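Local coordinates for UDP-galactopyranose mutase (Deinococcus radiodurans, PDB 3HDY), which probably catalyses the interconversion of UDP-galactopyranose and UDP-galactofuranose with the aid of a bound FAD cofactor, at residues 58-63 against 242-247; 88-93 against 211-216; 284-289 against 318-323. All coordinates share one frame; numbering follows the deposited sequence.

Interactions 1 and 2 both reach FAD, at different parts of the cofactor: 58-63 with 242-247 grips the adenosine half, whereas 88-93 with 211-216 brings a histidine near the flavin. Their nearest atoms are about 18 Å apart. Interaction 3, 284-289 with 318-323, is a surface contact at the end of the mixed sheet. Interaction 1 is largely buried and relies on charges shared round a carboxylate and on polar groups meeting the ligand, with no strand pairing between its segments. Interactions 2 and 3 each rest on antiparallel backbone pairing; the partly buried interaction 2 adds short side-chain hydrogen bonds, whereas the main additions in interaction 3 are methyl packing and one weak amide-carboxylate bond.

Interaction 1 of 3, residues 58-63 against 242-247; sequences VDRRPH and DYREIA. With FAD (flavin-adenine dinucleotide), chain L.
The guanidinium of Arg-60 has OD2 of Asp-242 over one face, toward the rim: NH2 lies 3.1 Å from OD2, but the two planes are 76° apart and the oxygen stands well out of the guanidinium plane, so the salt bridge is one of charge alone. Arg-244 forms a second salt bridge to the same oxygen, its NH2 2.9 Å from Asp-242 OD2, and has Asp-242 OD1 over a face of its guanidinium. One carboxylate thus serves two arginines. The Tyr-243 ring carries Arg-244 CG over one face and meets the adenine at its edge, CD2 coming within 3.4 Å of FAD N6A. Over an adenine face lies the aliphatic part of Arg-60, with CD 3.5 Å from FAD C4A; CG set between backbone N and carbonyl carbon (chi1 58°) sends the chain across the base.

The adenine's polar edge is read by 242-247: Tyr-243 N donates to FAD N1A at 3.3 Å, and FAD N6A gives a weak bond to Asp-242 OD1. The ribose hydroxyls are bonded by Asp-59, whose OD2 accepts from FAD O3B at 2.8 Å and OD1 from FAD O2B at 3.1 Å; the Arg-61 guanidinium lies beside them. OD1 also takes Arg-61 N on its anti lone pair, an Asx turn that fixes the carboxylate's rotation. An alanine here has neither oxygen, and is likely to leave both ribose hydroxyls and the backbone N of Ala-37 without these acceptors and the turn without its bond. An acid gripping the ribose at the end of the second strand is a classic feature of Rossmann-type dinucleotide folds. Val-58 CG1 packs 4.1 Å from Tyr-243 CB. Val-58 and Ile-246 also touch Met-238, so the contact joins strand 55-59 to the loop following its sheet neighbour, strand 235-239, while Tyr-243 reaches Val-35 of strand 30-35.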
loop_
_atom_site.group_PDB
_atom_site.type_symbol
_atom_site.label_atom_id
_atom_site.label_comp_id
_atom_site.label_asym_id
_atom_site.label_seq_id
_atom_site.Cartn_x
_atom_site.Cartn_y
_atom_site.Cartn_z
ATOM N N VAL A 58 -9.073 -12.954 -4.305
ATOM C CA VAL A 58 -8.379 -13.342 -3.085
ATOM C C VAL A 58 -6.913 -13.639 -3.385
ATOM O O VAL A 58 -6.574 -14.054 -4.494
ATOM C CB VAL A 58 -9.032 -14.596 -2.465
ATOM C CG1 VAL A 58 -8.789 -15.809 -3.350
ATOM C CG2 VAL A 58 -8.500 -14.845 -1.064
ATOM N N ASP A 59 -6.045 -13.419 -2.403
ATOM C CA ASP A 59 -4.623 -13.714 -2.566
ATOM C C ASP A 59 -3.967 -14.013 -1.222
ATOM O O ASP A 59 -4.251 -13.355 -0.221
ATOM C CB ASP A 59 -3.903 -12.560 -3.272
ATOM C CG ASP A 59 -2.519 -12.948 -3.777
ATOM O OD1 ASP A 59 -1.688 -13.397 -2.960
ATOM O OD2 ASP A 59 -2.263 -12.794 -4.992
ATOM N N ARG A 60 -3.087 -15.010 -1.210
ATOM C CA ARG A 60 -2.433 -15.445 0.018
ATOM C C ARG A 60 -1.444 -14.403 0.532
ATOM O O ARG A 60 -1.172 -14.332 1.730
ATOM C CB ARG A 60 -1.741 -16.792 -0.192
ATOM C CG ARG A 60 -0.704 -16.788 -1.297
ATOM C CD ARG A 60 -0.412 -18.201 -1.765
ATOM N NE ARG A 60 -0.267 -19.112 -0.634
ATOM C CZ ARG A 60 -0.067 -20.420 -0.749
ATOM N NH1 ARG A 60 0.014 -20.977 -1.952
ATOM N NH2 ARG A 60 0.051 -21.171 0.338
ATOM N N ARG A 61 -0.914 -13.593 -0.378
ATOM C CA ARG A 61 -0.040 -12.488 0.004
ATOM C C ARG A 61 -0.875 -11.343 0.569
ATOM O O ARG A 61 -2.087 -11.306 0.369
ATOM C CB ARG A 61 0.777 -12.014 -1.198
ATOM C CG ARG A 61 1.793 -13.029 -1.684
ATOM C CD ARG A 61 2.334 -12.671 -3.055
ATOM N NE ARG A 61 3.380 -13.597 -3.469
ATOM C CZ ARG A 61 3.922 -13.618 -4.679
ATOM N NH1 ARG A 61 3.515 -12.762 -5.602
ATOM N NH2 ARG A 61 4.872 -14.499 -4.966
ATOM N N PRO A 62 -0.229 -10.411 1.285
ATOM C CA PRO A 62 -0.917 -9.281 1.922
ATOM C C PRO A 62 -1.035 -8.064 1.000
ATOM O O PRO A 62 -1.244 -6.953 1.481
ATOM C CB PRO A 62 0.001 -8.931 3.106
ATOM C CG PRO A 62 1.178 -9.892 3.028
ATOM C CD PRO A 62 1.195 -10.442 1.643
ATOM N N HIS A 63 -0.892 -8.274 -0.303
ATOM C CA HIS A 63 -0.934 -7.177 -1.258
ATOM C C HIS A 63 -1.388 -7.670 -2.623
ATOM O O HIS A 63 -1.318 -8.862 -2.926
ATOM C CB HIS A 63 0.451 -6.559 -1.397
ATOM C CG HIS A 63 1.478 -7.519 -1.907
ATOM N ND1 HIS A 63 1.563 -7.878 -3.236
ATOM C CD2 HIS A 63 2.449 -8.211 -1.267
ATOM C CE1 HIS A 63 2.549 -8.743 -3.393
ATOM N NE2 HIS A 63 3.102 -8.962 -2.213
ATOM N N ASP A 242 -5.310 -17.860 1.576
ATOM C CA ASP A 242 -5.272 -18.941 0.597
ATOM C C ASP A 242 -6.711 -19.332 0.289
ATOM O O ASP A 242 -7.520 -19.491 1.203
ATOM C CB ASP A 242 -4.497 -20.139 1.151
ATOM C CG ASP A 242 -4.222 -21.203 0.097
ATOM O OD1 ASP A 242 -5.180 -21.670 -0.557
ATOM O OD2 ASP A 242 -3.042 -21.583 -0.067
ATOM N N TYR A 243 -7.035 -19.476 -0.993
ATOM C CA TYR A 243 -8.415 -19.725 -1.393
ATOM C C TYR A 243 -8.984 -20.954 -0.697
ATOM O O TYR A 243 -10.187 -21.046 -0.459
ATOM C CB TYR A 243 -8.542 -19.857 -2.914
ATOM C CG TYR A 243 -8.116 -21.196 -3.466
ATOM C CD1 TYR A 243 -9.053 -22.168 -3.792
ATOM C CD2 TYR A 243 -6.773 -21.487 -3.671
ATOM C CE1 TYR A 243 -8.663 -23.394 -4.302
ATOM C CE2 TYR A 243 -6.373 -22.709 -4.179
ATOM C CZ TYR A 243 -7.320 -23.659 -4.492
ATOM O OH TYR A 243 -6.922 -24.874 -4.998
ATOM N N ARG A 244 -8.108 -21.891 -0.357
ATOM C CA ARG A 244 -8.523 -23.097 0.344
ATOM C C ARG A 244 -9.034 -22.795 1.754
ATOM O O ARG A 244 -9.829 -23.558 2.310
ATOM C CB ARG A 244 -7.384 -24.118 0.379
ATOM C CG ARG A 244 -7.078 -24.711 -0.987
ATOM C CD ARG A 244 -5.931 -25.693 -0.922
ATOM N NE ARG A 244 -4.664 -25.036 -0.617
ATOM C CZ ARG A 244 -3.719 -24.784 -1.516
ATOM N NH1 ARG A 244 -3.896 -25.137 -2.783
ATOM N NH2 ARG A 244 -2.596 -24.183 -1.150
ATOM N N GLU A 245 -8.590 -21.675 2.317
ATOM C CA GLU A 245 -9.026 -21.264 3.650
ATOM C C GLU A 245 -10.470 -20.765 3.679
ATOM O O GLU A 245 -11.029 -20.553 4.755
ATOM C CB GLU A 245 -8.112 -20.172 4.210
ATOM C CG GLU A 245 -6.633 -20.505 4.194
ATOM C CD GLU A 245 -5.824 -19.553 5.049
ATOM O OE1 GLU A 245 -4.922 -18.876 4.508
ATOM O OE2 GLU A 245 -6.103 -19.475 6.262
ATOM N N ILE A 246 -11.071 -20.572 2.507
ATOM C CA ILE A 246 -12.407 -19.981 2.433
ATOM C C ILE A 246 -13.339 -20.684 1.452
ATOM O O ILE A 246 -14.561 -20.570 1.566
ATOM C CB ILE A 246 -12.347 -18.500 2.016
ATOM C CG1 ILE A 246 -11.614 -18.364 0.681
ATOM C CG2 ILE A 246 -11.679 -17.665 3.098
ATOM C CD1 ILE A 246 -12.145 -17.266 -0.194
ATOM N N ALA A 247 -12.765 -21.397 0.488
ATOM C CA ALA A 247 -13.546 -22.014 -0.583
ATOM C C ALA A 247 -14.520 -23.073 -0.068
ATOM O O ALA A 247 -15.314 -23.622 -0.829
ATOM C CB ALA A 247 -12.627 -22.603 -1.641
HETATM P PA FAD L . 1.423 -13.766 -10.517
HETATM O O1A FAD L . 2.492 -14.537 -9.856
HETATM O O2A FAD L . 1.815 -12.365 -10.808
HETATM O O5B FAD L . 0.160 -13.749 -9.567
HETATM C C5B FAD L . -0.294 -14.961 -9.061
HETATM C C4B FAD L . -0.780 -14.800 -7.648
HETATM O O4B FAD L . -1.467 -15.952 -7.278
HETATM C C3B FAD L . 0.365 -14.676 -6.677
HETATM O O3B FAD L . 0.281 -13.420 -6.091
HETATM C C2B FAD L . 0.119 -15.754 -5.649
HETATM O O2B FAD L . 0.321 -15.308 -4.341
HETATM C C1B FAD L . -1.334 -16.074 -5.896
HETATM N N9A FAD L . -1.710 -17.415 -5.471
HETATM C C8A FAD L . -1.250 -18.581 -5.969
HETATM N N7A FAD L . -1.851 -19.581 -5.316
HETATM C C5A FAD L . -2.689 -19.066 -4.407
HETATM C C6A FAD L . -3.547 -19.640 -3.489
HETATM N N6A FAD L . -3.489 -20.936 -3.238
HETATM N N1A FAD L . -4.299 -18.836 -2.686
HETATM C C2A FAD L . -4.207 -17.476 -2.797
HETATM N N3A FAD L . -3.360 -16.929 -3.713
HETATM C C4A FAD L . -2.612 -17.706 -4.502
HETATM N N1 FAD L . 7.530 -9.598 -17.231
HETATM C C2 FAD L . 7.741 -8.542 -18.067
HETATM O O2 FAD L . 6.952 -8.326 -18.960
HETATM N N3 FAD L . 8.827 -7.728 -17.910
HETATM C C4 FAD L . 9.702 -7.989 -16.898
HETATM O O4 FAD L . 10.674 -7.292 -16.718
HETATM C C4X FAD L . 9.497 -9.042 -16.053
HETATM N N5 FAD L . 10.393 -9.268 -15.051
HETATM C C5X FAD L . 10.196 -10.319 -14.193
HETATM C C6 FAD L . 11.117 -10.532 -13.186
HETATM C C7 FAD L . 10.940 -11.583 -12.319
HETATM C C7M FAD L . 11.919 -11.823 -11.226
HETATM C C8 FAD L . 9.854 -12.416 -12.450
HETATM C C8M FAD L . 9.729 -13.535 -11.468
HETATM C C9 FAD L . 8.924 -12.212 -13.465
HETATM C C9A FAD L . 9.100 -11.154 -14.345
HETATM N N10 FAD L . 8.199 -10.909 -15.358
HETATM C C10 FAD L . 8.406 -9.859 -16.216
HETATM C "C1'" FAD L . 7.021 -11.803 -15.573
HETATM C "C2'" FAD L . 5.749 -11.250 -14.957
HETATM O "O2'" FAD L . 5.946 -11.123 -13.586
HETATM C "C3'" FAD L . 4.596 -12.206 -15.198
HETATM O "O3'" FAD L . 4.317 -12.223 -16.564
HETATM C "C4'" FAD L . 3.334 -11.818 -14.446
HETATM O "O4'" FAD L . 3.710 -11.440 -13.156
HETATM C "C5'" FAD L . 2.361 -12.984 -14.375
HETATM O "O5'" FAD L . 1.160 -12.661 -13.714
HETATM P P FAD L . 0.222 -13.777 -13.054
HETATM O O1P FAD L . -0.951 -13.112 -12.448
HETATM O O2P FAD L . -0.241 -14.746 -14.075
HETATM O O3P FAD L . 1.025 -14.498 -11.886
#

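Interaction 2 of 3, residues 88-93 against 211-216; sequences HTNSKD and ADTYQA. With FAD (flavin-adenine dinucleotide), chain L.
Tyr-214 gives up the most surface here, lying against the turn that follows strand 88-89. Its ring presents an edge to Asn-90 O, nearly in plane, while Thr-213 CG2 sits over the centre of one face. CE1 approaches Lys-92 CA at 3.8 Å, and the phenol OH rests 3.6 Å from Lys-92 CG, the two side chains crossing at a slant. Phe-95 of helix 92-99 stacks on the ring as well.

The backbone of Tyr-214 pairs with Thr-89 through N to O and O to N bonds, both 2.8 Å, which makes this the hydrogen-bonded pair of an antiparallel ladder; His-88 and Gln-215 form the neighbouring non-hydrogen-bonded pair. The result is one side of a small three-stranded antiparallel sheet, with 88-89 at its edge and 214-218 in the middle. Thr-89 OG1 then receives Ser-91 N in an ST turn, and Ser-91 OG caps the helix beginning at Lys-92.

Asp-212 lies between two residues of 88-93. Its OD1 accepts a hydrogen bond from His-88 ND1 at 2.8 Å and 164°, in the imidazole plane but 48° out of the carboxylate plane. This bond fixes the ring's rotation while NE2 comes 3.7 Å from FAD O2, a contact and not a hydrogen bond; the His-88 side chain also touches the bound UDP-galactose, and Phe-210 stacks on the imidazole. Asn-90 crosses Asp-212 at about a right angle, with ND2 3.4 Å from Asp-212 OD2 but too poorly aimed for a hydrogen bond. With CG beside its backbone N (chi1 -70°), Asn-90 brings OD1 2.7 Å from Thr-213 N, which donates a hydrogen bond to it from above the amide plane.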
loop_
_atom_site.group_PDB
_atom_site.type_symbol
_atom_site.label_atom_id
_atom_site.label_comp_id
_atom_site.label_asym_id
_atom_site.label_seq_id
_atom_site.Cartn_x
_atom_site.Cartn_y
_atom_site.Cartn_z
ATOM N N HIS A 88 6.658 -4.039 -21.499
ATOM C CA HIS A 88 6.840 -3.872 -22.936
ATOM C C HIS A 88 5.777 -4.661 -23.683
ATOM O O HIS A 88 5.412 -5.762 -23.278
ATOM C CB HIS A 88 8.225 -4.359 -23.360
ATOM C CG HIS A 88 8.526 -5.760 -22.929
ATOM N ND1 HIS A 88 8.430 -6.838 -23.783
ATOM C CD2 HIS A 88 8.906 -6.262 -21.730
ATOM C CE1 HIS A 88 8.746 -7.943 -23.130
ATOM N NE2 HIS A 88 9.038 -7.622 -21.884
ATOM N N THR A 89 5.276 -4.103 -24.775
ATOM C CA THR A 89 4.322 -4.827 -25.597
ATOM C C THR A 89 4.295 -4.301 -27.019
ATOM O O THR A 89 4.665 -3.154 -27.280
ATOM C CB THR A 89 2.903 -4.744 -25.021
ATOM O OG1 THR A 89 2.026 -5.568 -25.799
ATOM C CG2 THR A 89 2.403 -3.306 -25.047
ATOM N N ASN A 90 3.863 -5.157 -27.937
ATOM C CA ASN A 90 3.637 -4.757 -29.320
ATOM C C ASN A 90 2.149 -4.724 -29.607
ATOM O O ASN A 90 1.720 -4.280 -30.669
ATOM C CB ASN A 90 4.335 -5.716 -30.275
ATOM C CG ASN A 90 5.836 -5.590 -30.220
ATOM O OD1 ASN A 90 6.399 -4.586 -30.653
ATOM N ND2 ASN A 90 6.499 -6.612 -29.692
ATOM N N SER A 91 1.367 -5.198 -28.644
ATOM C CA SER A 91 -0.081 -5.202 -28.763
ATOM C C SER A 91 -0.660 -3.841 -28.400
ATOM O O SER A 91 -0.594 -3.411 -27.247
ATOM C CB SER A 91 -0.687 -6.284 -27.870
ATOM O OG SER A 91 -2.101 -6.186 -27.843
ATOM N N LYS A 92 -1.225 -3.161 -29.389
ATOM C CA LYS A 92 -1.863 -1.882 -29.135
ATOM C C LYS A 92 -3.005 -2.109 -28.159
ATOM O O LYS A 92 -3.191 -1.344 -27.213
ATOM C CB LYS A 92 -2.379 -1.261 -30.433
ATOM C CG LYS A 92 -2.920 0.152 -30.270
ATOM C CD LYS A 92 -3.728 0.585 -31.483
ATOM C CE LYS A 92 -4.390 1.933 -31.251
ATOM N NZ LYS A 92 -5.406 2.241 -32.296
ATOM N N ASP A 93 -3.759 -3.179 -28.396
ATOM C CA ASP A 93 -4.891 -3.546 -27.556
ATOM C C ASP A 93 -4.516 -3.490 -26.078
ATOM O O ASP A 93 -5.126 -2.759 -25.292
ATOM C CB ASP A 93 -5.360 -4.955 -27.916
ATOM C CG ASP A 93 -6.827 -5.178 -27.613
ATOM O OD1 ASP A 93 -7.660 -4.354 -28.053
ATOM O OD2 ASP A 93 -7.146 -6.187 -26.948
ATOM N N ALA A 211 12.513 -4.715 -28.403
ATOM C CA ALA A 211 12.338 -3.914 -29.609
ATOM C C ALA A 211 10.868 -3.592 -29.837
ATOM O O ALA A 211 10.484 -3.152 -30.921
ATOM C CB ALA A 211 12.921 -4.637 -30.820
ATOM N N ASP A 212 10.057 -3.808 -28.802
ATOM C CA ASP A 212 8.605 -3.654 -28.891
ATOM C C ASP A 212 8.160 -2.211 -29.142
ATOM O O ASP A 212 8.850 -1.259 -28.780
ATOM C CB ASP A 212 7.925 -4.174 -27.620
ATOM C CG ASP A 212 8.337 -5.588 -27.271
ATOM O OD1 ASP A 212 7.671 -6.197 -26.402
ATOM O OD2 ASP A 212 9.321 -6.090 -27.855
ATOM N N THR A 213 6.988 -2.069 -29.752
ATOM C CA THR A 213 6.421 -0.767 -30.070
ATOM C C THR A 213 6.199 0.068 -28.818
ATOM O O THR A 213 6.615 1.225 -28.745
ATOM C CB THR A 213 5.070 -0.917 -30.798
ATOM O OG1 THR A 213 5.247 -1.696 -31.986
ATOM C CG2 THR A 213 4.497 0.452 -31.167
ATOM N N TYR A 214 5.536 -0.529 -27.834
ATOM C CA TYR A 214 5.151 0.187 -26.629
ATOM C C TYR A 214 5.977 -0.245 -25.425
ATOM O O TYR A 214 5.785 -1.331 -24.879
ATOM C CB TYR A 214 3.655 -0.007 -26.367
ATOM C CG TYR A 214 2.808 0.278 -27.588
ATOM C CD1 TYR A 214 2.391 -0.752 -28.428
ATOM C CD2 TYR A 214 2.441 1.580 -27.915
ATOM C CE1 TYR A 214 1.619 -0.495 -29.552
ATOM C CE2 TYR A 214 1.671 1.849 -29.041
ATOM C CZ TYR A 214 1.263 0.808 -29.854
ATOM O OH TYR A 214 0.500 1.071 -30.971
ATOM N N GLN A 215 6.907 0.614 -25.023
ATOM C CA GLN A 215 7.748 0.348 -23.863
ATOM C C GLN A 215 7.666 1.518 -22.904
ATOM O O GLN A 215 8.136 2.614 -23.204
ATOM C CB GLN A 215 9.205 0.119 -24.278
ATOM C CG GLN A 215 9.402 -0.985 -25.300
ATOM C CD GLN A 215 10.867 -1.240 -25.606
ATOM O OE1 GLN A 215 11.729 -1.103 -24.737
ATOM N NE2 GLN A 215 11.155 -1.618 -26.847
ATOM N N ALA A 216 7.064 1.285 -21.747
ATOM C CA ALA A 216 6.934 2.334 -20.752
ATOM C C ALA A 216 6.602 1.753 -19.388
ATOM O O ALA A 216 6.046 0.665 -19.284
ATOM C CB ALA A 216 5.877 3.344 -21.178
HETATM P PA FAD L . 1.423 -13.766 -10.517
HETATM O O1A FAD L . 2.492 -14.537 -9.856
HETATM O O2A FAD L . 1.815 -12.365 -10.808
HETATM O O5B FAD L . 0.160 -13.749 -9.567
HETATM C C5B FAD L . -0.294 -14.961 -9.061
HETATM C C4B FAD L . -0.780 -14.800 -7.648
HETATM O O4B FAD L . -1.467 -15.952 -7.278
HETATM C C3B FAD L . 0.365 -14.676 -6.677
HETATM O O3B FAD L . 0.281 -13.420 -6.091
HETATM C C2B FAD L . 0.119 -15.754 -5.649
HETATM O O2B FAD L . 0.321 -15.308 -4.341
HETATM C C1B FAD L . -1.334 -16.074 -5.896
HETATM N N9A FAD L . -1.710 -17.415 -5.471
HETATM C C8A FAD L . -1.250 -18.581 -5.969
HETATM N N7A FAD L . -1.851 -19.581 -5.316
HETATM C C5A FAD L . -2.689 -19.066 -4.407
HETATM C C6A FAD L . -3.547 -19.640 -3.489
HETATM N N6A FAD L . -3.489 -20.936 -3.238
HETATM N N1A FAD L . -4.299 -18.836 -2.686
HETATM C C2A FAD L . -4.207 -17.476 -2.797
HETATM N N3A FAD L . -3.360 -16.929 -3.713
HETATM C C4A FAD L . -2.612 -17.706 -4.502
HETATM N N1 FAD L . 7.530 -9.598 -17.231
HETATM C C2 FAD L . 7.741 -8.542 -18.067
HETATM O O2 FAD L . 6.952 -8.326 -18.960
HETATM N N3 FAD L . 8.827 -7.728 -17.910
HETATM C C4 FAD L . 9.702 -7.989 -16.898
HETATM O O4 FAD L . 10.674 -7.292 -16.718
HETATM C C4X FAD L . 9.497 -9.042 -16.053
HETATM N N5 FAD L . 10.393 -9.268 -15.051
HETATM C C5X FAD L . 10.196 -10.319 -14.193
HETATM C C6 FAD L . 11.117 -10.532 -13.186
HETATM C C7 FAD L . 10.940 -11.583 -12.319
HETATM C C7M FAD L . 11.919 -11.823 -11.226
HETATM C C8 FAD L . 9.854 -12.416 -12.450
HETATM C C8M FAD L . 9.729 -13.535 -11.468
HETATM C C9 FAD L . 8.924 -12.212 -13.465
HETATM C C9A FAD L . 9.100 -11.154 -14.345
HETATM N N10 FAD L . 8.199 -10.909 -15.358
HETATM C C10 FAD L . 8.406 -9.859 -16.216
HETATM C "C1'" FAD L . 7.021 -11.803 -15.573
HETATM C "C2'" FAD L . 5.749 -11.250 -14.957
HETATM O "O2'" FAD L . 5.946 -11.123 -13.586
HETATM C "C3'" FAD L . 4.596 -12.206 -15.198
HETATM O "O3'" FAD L . 4.317 -12.223 -16.564
HETATM C "C4'" FAD L . 3.334 -11.818 -14.446
HETATM O "O4'" FAD L . 3.710 -11.440 -13.156
HETATM C "C5'" FAD L . 2.361 -12.984 -14.375
HETATM O "O5'" FAD L . 1.160 -12.661 -13.714
HETATM P P FAD L . 0.222 -13.777 -13.054
HETATM O O1P FAD L . -0.951 -13.112 -12.448
HETATM O O2P FAD L . -0.241 -14.746 -14.075
HETATM O O3P FAD L . 1.025 -14.498 -11.886
#

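Interaction 3 of 3, residues 284-289 against 318-323; sequences HDTEQL and HQTSVV
His-284 and Thr-320 form a hydrogen-bonded antiparallel pair, His-284 N reaching Thr-320 O at 2.9 Å and Thr-320 N reaching His-284 O at 3.2 Å, before the chain leaves the ladder through an inverse gamma turn centred on Asp-285. That turn swings Thr-286 back over Gln-319, whose CA makes a 3.2 Å CH contact with Thr-286 O. Thr-320, the residue most covered, lies side by side with Thr-286 and points the same way, their CG2 methyls 3.5 Å apart. Thr-320 OG1, anti to its own backbone N (chi1 179°), is hydrogen-bonded to OE1 of Glu-308, leaving CG2 to meet Thr-286. The imidazole of His-284 has Leu-289 CD1 over one face, toward the rim, and Val-322 CG2 at its edge, 4.0 Å from CE1; this packing buries ND1, which has no partner in the model. Leu-289 CD2 also touches Val-322 CG1. Gln-319 NE2 gives Asp-285 OD1 a weak 3.5 Å bond, the amide and carboxylate planes nearly perpendicular.

His-318 packs on Arg-316 of the second subunit. Lys-310 of helix 309-313 binds both Glu-287 O and Gln-319 O, and the contact closes the end of the ladder between strands 274-284 and 320-336, at the margin of the mixed sheet.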
loop_
_atom_site.group_PDB
_atom_site.type_symbol
_atom_site.label_atom_id
_atom_site.label_comp_id
_atom_site.label_asym_id
_atom_site.label_seq_id
_atom_site.Cartn_x
_atom_site.Cartn_y
_atom_site.Cartn_z
ATOM N N HIS A 284 22.046 2.107 -0.979
ATOM C CA HIS A 284 23.350 2.750 -0.870
ATOM C C HIS A 284 23.237 4.263 -0.804
ATOM O O HIS A 284 22.407 4.867 -1.487
ATOM C CB HIS A 284 24.240 2.344 -2.034
ATOM C CG HIS A 284 24.543 0.880 -2.073
ATOM N ND1 HIS A 284 23.835 -0.005 -2.856
ATOM C CD2 HIS A 284 25.472 0.145 -1.417
ATOM C CE1 HIS A 284 24.318 -1.224 -2.685
ATOM N NE2 HIS A 284 25.311 -1.160 -1.817
ATOM N N ASP A 285 24.083 4.876 0.019
ATOM C CA ASP A 285 24.087 6.327 0.160
ATOM C C ASP A 285 24.779 7.014 -1.023
ATOM O O ASP A 285 25.703 7.806 -0.845
ATOM C CB ASP A 285 24.734 6.738 1.486
ATOM C CG ASP A 285 24.336 8.141 1.921
ATOM O OD1 ASP A 285 23.382 8.706 1.342
ATOM O OD2 ASP A 285 24.977 8.682 2.844
ATOM N N THR A 286 24.315 6.698 -2.228
ATOM C CA THR A 286 24.828 7.297 -3.453
ATOM C C THR A 286 23.667 7.534 -4.406
ATOM O O THR A 286 22.578 6.998 -4.207
ATOM C CB THR A 286 25.851 6.383 -4.150
ATOM O OG1 THR A 286 26.607 7.140 -5.104
ATOM C CG2 THR A 286 25.148 5.240 -4.865
ATOM N N GLU A 287 23.895 8.332 -5.441
ATOM C CA GLU A 287 22.836 8.623 -6.398
ATOM C C GLU A 287 22.660 7.518 -7.430
ATOM O O GLU A 287 21.568 7.327 -7.959
ATOM C CB GLU A 287 23.078 9.961 -7.101
ATOM C CG GLU A 287 22.452 11.151 -6.392
ATOM C CD GLU A 287 22.036 12.247 -7.350
ATOM O OE1 GLU A 287 22.897 12.738 -8.111
ATOM O OE2 GLU A 287 20.843 12.621 -7.341
ATOM N N GLN A 288 23.728 6.787 -7.713
ATOM C CA GLN A 288 23.687 5.811 -8.793
ATOM C C GLN A 288 24.786 4.776 -8.646
ATOM O O GLN A 288 25.949 5.114 -8.435
ATOM C CB GLN A 288 23.809 6.518 -10.141
ATOM C CG GLN A 288 23.862 5.592 -11.344
ATOM C CD GLN A 288 23.808 6.356 -12.655
ATOM O OE1 GLN A 288 23.033 7.302 -12.801
ATOM N NE2 GLN A 288 24.633 5.950 -13.613
ATOM N N LEU A 289 24.409 3.511 -8.767
ATOM C CA LEU A 289 25.357 2.423 -8.619
ATOM C C LEU A 289 25.702 1.810 -9.974
ATOM O O LEU A 289 26.842 1.416 -10.213
ATOM C CB LEU A 289 24.782 1.351 -7.693
ATOM C CG LEU A 289 25.794 0.592 -6.835
ATOM C CD1 LEU A 289 26.338 1.492 -5.731
ATOM C CD2 LEU A 289 25.177 -0.670 -6.252
ATOM N N HIS A 318 18.232 11.054 -3.257
ATOM C CA HIS A 318 19.634 11.268 -2.903
ATOM C C HIS A 318 20.318 9.935 -2.658
ATOM O O HIS A 318 21.544 9.855 -2.591
ATOM C CB HIS A 318 19.774 12.177 -1.681
ATOM C CG HIS A 318 19.476 11.497 -0.383
ATOM N ND1 HIS A 318 18.197 11.378 0.119
ATOM C CD2 HIS A 318 20.292 10.905 0.522
ATOM C CE1 HIS A 318 18.238 10.741 1.276
ATOM N NE2 HIS A 318 19.497 10.442 1.543
ATOM N N GLN A 319 19.513 8.887 -2.527
ATOM C CA GLN A 319 20.032 7.538 -2.383
ATOM C C GLN A 319 19.563 6.659 -3.536
ATOM O O GLN A 319 18.896 7.127 -4.462
ATOM C CB GLN A 319 19.609 6.947 -1.042
ATOM C CG GLN A 319 20.304 7.596 0.146
ATOM C CD GLN A 319 19.739 7.146 1.479
ATOM O OE1 GLN A 319 18.529 6.975 1.628
ATOM N NE2 GLN A 319 20.615 6.963 2.460
ATOM N N THR A 320 19.924 5.384 -3.488
ATOM C CA THR A 320 19.517 4.455 -4.528
ATOM C C THR A 320 19.364 3.053 -3.956
ATOM O O THR A 320 20.094 2.667 -3.043
ATOM C CB THR A 320 20.526 4.438 -5.694
ATOM O OG1 THR A 320 20.102 3.487 -6.678
ATOM C CG2 THR A 320 21.912 4.059 -5.199
ATOM N N SER A 321 18.407 2.298 -4.483
ATOM C CA SER A 321 18.178 0.929 -4.018
ATOM C C SER A 321 18.261 -0.080 -5.157
ATOM O O SER A 321 17.715 0.136 -6.239
ATOM C CB SER A 321 16.833 0.815 -3.293
ATOM O OG SER A 321 16.873 1.468 -2.035
ATOM N N VAL A 322 18.956 -1.181 -4.903
ATOM C CA VAL A 322 19.147 -2.210 -5.911
ATOM C C VAL A 322 18.728 -3.572 -5.380
ATOM O O VAL A 322 18.604 -3.770 -4.167
ATOM C CB VAL A 322 20.612 -2.284 -6.348
ATOM C CG1 VAL A 322 21.043 -0.964 -6.972
ATOM C CG2 VAL A 322 21.495 -2.631 -5.159
ATOM N N VAL A 323 18.511 -4.512 -6.295
ATOM C CA VAL A 323 18.149 -5.871 -5.917
ATOM C C VAL A 323 19.022 -6.909 -6.615
ATOM O O VAL A 323 19.257 -6.835 -7.821
ATOM C CB VAL A 323 16.666 -6.170 -6.216
ATOM C CG1 VAL A 323 16.396 -6.118 -7.715
ATOM C CG2 VAL A 323 16.275 -7.530 -5.641
#